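Local structure of aeromonas extracellular serine protease (Aeromonas sobria, 3WQB) at residues A48-D56 with S259-R267. The protein cleaves peptide bonds that follow paired basic residues, as a calcium-binding, furin-related secreted serine protease and probable virulence factor acting on host plasma proteins. The protein carries 1 engineered substitution. Numbering follows the deposited sequence.
Sequences ARGGIAGND and SALNADGVR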
loop_
_atom_site.group_PDB
_atom_site.type_symbol
_atom_site.label_atom_id
_atom_site.label_comp_id
_atom_site.label_asym_id
_atom_site.label_seq_id
_atom_site.Cartn_x
_atom_site.Cartn_y
_atom_site.Cartn_z
ATOM N N ALA A 48 0.258 -2.702 28.161
ATOM C CA ALA A 48 0.910 -3.323 29.316
ATOM C C ALA A 48 2.391 -2.965 29.464
ATOM O O ALA A 48 2.930 -3.016 30.567
ATOM C CB ALA A 48 0.721 -4.830 29.290
ATOM N N ARG A 49 3.055 -2.597 28.366
ATOM C CA ARG A 49 4.470 -2.219 28.454
ATOM C C ARG A 49 4.871 -1.209 27.391
ATOM O O ARG A 49 4.197 -1.069 26.374
ATOM C CB ARG A 49 5.396 -3.448 28.398
ATOM C CG ARG A 49 5.596 -4.050 27.007
ATOM C CD ARG A 49 6.894 -4.854 26.959
ATOM N NE ARG A 49 7.082 -5.542 25.679
ATOM C CZ ARG A 49 7.655 -5.004 24.601
ATOM N NH1 ARG A 49 8.107 -3.756 24.620
ATOM N NH2 ARG A 49 7.768 -5.714 23.490
ATOM N N GLY A 50 5.964 -0.504 27.655
ATOM C CA GLY A 50 6.542 0.430 26.701
ATOM C C GLY A 50 7.576 -0.235 25.806
ATOM O O GLY A 50 7.976 -1.379 26.025
ATOM N N GLY A 51 7.993 0.494 24.783
ATOM C CA GLY A 51 9.019 0.029 23.859
ATOM C C GLY A 51 10.366 0.614 24.212
ATOM O O GLY A 51 10.709 0.770 25.392
ATOM N N ILE A 52 11.129 0.939 23.179
ATOM C CA ILE A 52 12.489 1.420 23.339
ATOM C C ILE A 52 12.550 2.866 22.856
ATOM O O ILE A 52 12.167 3.176 21.730
ATOM C CB ILE A 52 13.487 0.513 22.575
ATOM C CG1 ILE A 52 13.424 -0.918 23.130
ATOM C CG2 ILE A 52 14.903 1.070 22.679
ATOM C CD1 ILE A 52 14.203 -1.939 22.323
ATOM N N ALA A 53 13.019 3.751 23.729
ATOM C CA ALA A 53 13.071 5.180 23.440
ATOM C C ALA A 53 13.788 5.511 22.134
ATOM O O ALA A 53 14.793 4.878 21.788
ATOM C CB ALA A 53 13.716 5.917 24.610
ATOM N N GLY A 54 13.247 6.490 21.408
ATOM C CA GLY A 54 13.846 6.987 20.165
ATOM C C GLY A 54 13.186 6.476 18.896
ATOM O O GLY A 54 13.383 7.035 17.818
ATOM N N ASN A 55 12.404 5.411 19.031
ATOM C CA ASN A 55 11.736 4.781 17.897
ATOM C C ASN A 55 10.395 5.453 17.610
ATOM O O ASN A 55 9.342 5.043 18.089
ATOM C CB ASN A 55 11.616 3.281 18.155
ATOM C CG ASN A 55 12.968 2.612 18.199
ATOM O OD1 ASN A 55 13.412 2.127 19.247
ATOM N ND2 ASN A 55 13.645 2.599 17.063
ATOM N N ASP A 56 10.483 6.522 16.828
ATOM C CA ASP A 56 9.374 7.429 16.562
ATOM C C ASP A 56 9.666 8.150 15.246
ATOM O O ASP A 56 10.614 7.792 14.542
ATOM C CB ASP A 56 9.211 8.410 17.736
ATOM C CG ASP A 56 10.515 9.102 18.113
ATOM O OD1 ASP A 56 11.242 9.542 17.198
ATOM O OD2 ASP A 56 10.806 9.213 19.325
ATOM N N SER A 259 5.847 0.339 5.117
ATOM C CA SER A 259 5.725 -0.725 6.103
ATOM C C SER A 259 5.587 -0.137 7.514
ATOM O O SER A 259 5.851 1.048 7.741
ATOM C CB SER A 259 6.938 -1.638 6.030
ATOM O OG SER A 259 8.127 -0.941 6.362
ATOM N N ALA A 260 5.174 -0.980 8.461
ATOM C CA ALA A 260 4.913 -0.536 9.818
ATOM C C ALA A 260 6.016 -0.974 10.771
ATOM O O ALA A 260 6.498 -2.123 10.724
ATOM C CB ALA A 260 3.586 -1.087 10.305
ATOM N N LEU A 261 6.370 -0.049 11.662
ATOM C CA LEU A 261 7.360 -0.253 12.722
ATOM C C LEU A 261 6.670 -0.210 14.084
ATOM O O LEU A 261 5.735 0.568 14.288
ATOM C CB LEU A 261 8.402 0.880 12.662
ATOM C CG LEU A 261 9.591 0.759 13.619
ATOM C CD1 LEU A 261 10.854 0.439 12.832
ATOM C CD2 LEU A 261 9.761 2.031 14.446
ATOM N N ASN A 262 7.131 -1.047 15.014
ATOM C CA ASN A 262 6.591 -1.011 16.379
ATOM C C ASN A 262 7.430 -0.164 17.335
ATOM O O ASN A 262 8.476 0.382 16.957
ATOM C CB ASN A 262 6.315 -2.414 16.930
ATOM C CG ASN A 262 7.571 -3.216 17.189
ATOM O OD1 ASN A 262 8.639 -2.667 17.466
ATOM N ND2 ASN A 262 7.433 -4.536 17.154
ATOM N N ALA A 263 6.950 -0.030 18.568
ATOM C CA ALA A 263 7.613 0.816 19.558
ATOM C C ALA A 263 8.987 0.320 20.013
ATOM O O ALA A 263 9.726 1.071 20.654
ATOM C CB ALA A 263 6.695 1.077 20.750
ATOM N N ASP A 264 9.300 -0.945 19.704
ATOM C CA ASP A 264 10.620 -1.521 19.977
ATOM C C ASP A 264 11.623 -1.239 18.862
ATOM O O ASP A 264 12.789 -1.622 18.966
ATOM C CB ASP A 264 10.511 -3.029 20.168
ATOM C CG ASP A 264 9.628 -3.403 21.329
ATOM O OD1 ASP A 264 9.789 -2.802 22.410
ATOM O OD2 ASP A 264 8.776 -4.305 21.165
ATOM N N GLY A 265 11.176 -0.574 17.799
ATOM C CA GLY A 265 12.066 -0.233 16.693
ATOM C C GLY A 265 12.325 -1.317 15.674
ATOM O O GLY A 265 13.314 -1.256 14.947
ATOM N N VAL A 266 11.453 -2.317 15.626
ATOM C CA VAL A 266 11.542 -3.341 14.593
ATOM C C VAL A 266 10.215 -3.429 13.849
ATOM O O VAL A 266 9.202 -2.873 14.287
ATOM C CB VAL A 266 11.971 -4.711 15.166
ATOM C CG1 VAL A 266 13.320 -4.592 15.871
ATOM C CG2 VAL A 266 10.892 -5.292 16.088
ATOM N N ARG A 267 10.230 -4.135 12.727
ATOM C CA ARG A 267 9.030 -4.343 11.926
ATOM C C ARG A 267 7.878 -4.824 12.802
ATOM O O ARG A 267 8.032 -5.781 13.570
ATOM C CB ARG A 267 9.301 -5.394 10.862
ATOM C CG ARG A 267 8.203 -5.501 9.827
ATOM C CD ARG A 267 8.154 -6.897 9.210
ATOM N NE ARG A 267 7.552 -7.894 10.105
ATOM C CZ ARG A 267 8.093 -9.065 10.430
ATOM N NH1 ARG A 267 7.428 -9.893 11.236
ATOM N NH2 ARG A 267 9.289 -9.417 9.972
#
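R49 and D264 meet in a bidentate salt bridge between the loop 48-56 and the turn that follows strand 255-261. From CB, the R49 side chain leaves with CG lodged between the backbone N and the carbonyl carbon (chi1 77°), then runs extended through CD to NE and touches D264 with its far end. R49 CZ lies 3.7 Å from D264 OD2. R49 NH1 bonds to D264 OD1 on its syn lone pair at 2.9 Å, nearly straight; R49 NH2 meets D264 OD2 from the syn side, somewhat out of the carboxylate plane, with an N-H...O angle of 170°. Guanidinium and carboxylate planes are only 24° apart: the two groups are nearly coplanar, the carboxylate lying at the guanidinium's edge. R49 NH1 also donates to the G50 carbonyl O, a second bond, within the loop, that with the carboxylate helps to set the turn of the guanidinium.

Next to this pair the backbones join. I52 N donates to A263 O at 2.9 Å, while G51 CA makes a CA-H...O contact 3.4 Å from A263 O. G51 CA also lies 3.3 Å from D264 OD1, beside the salt bridge. I52 adds its CD1, 3.7 Å from D264 O. Farther along, the N55 side chain lies against G265, its CG 3.3 Å from G265 CA, and its CB approaches L261 CD2.

The receiving loop is braced from within: N262 OD1 accepts from D264 N in an Asx turn, and G265 N bonds to N262 O. E285 in turn holds N262 ND2. Here a type II turn, I52 to N55, docks on the type I turn N262 to G265, which starts just beyond a strand of the parallel sheet of the subtilisin-like domain, away from the catalytic and calcium sites.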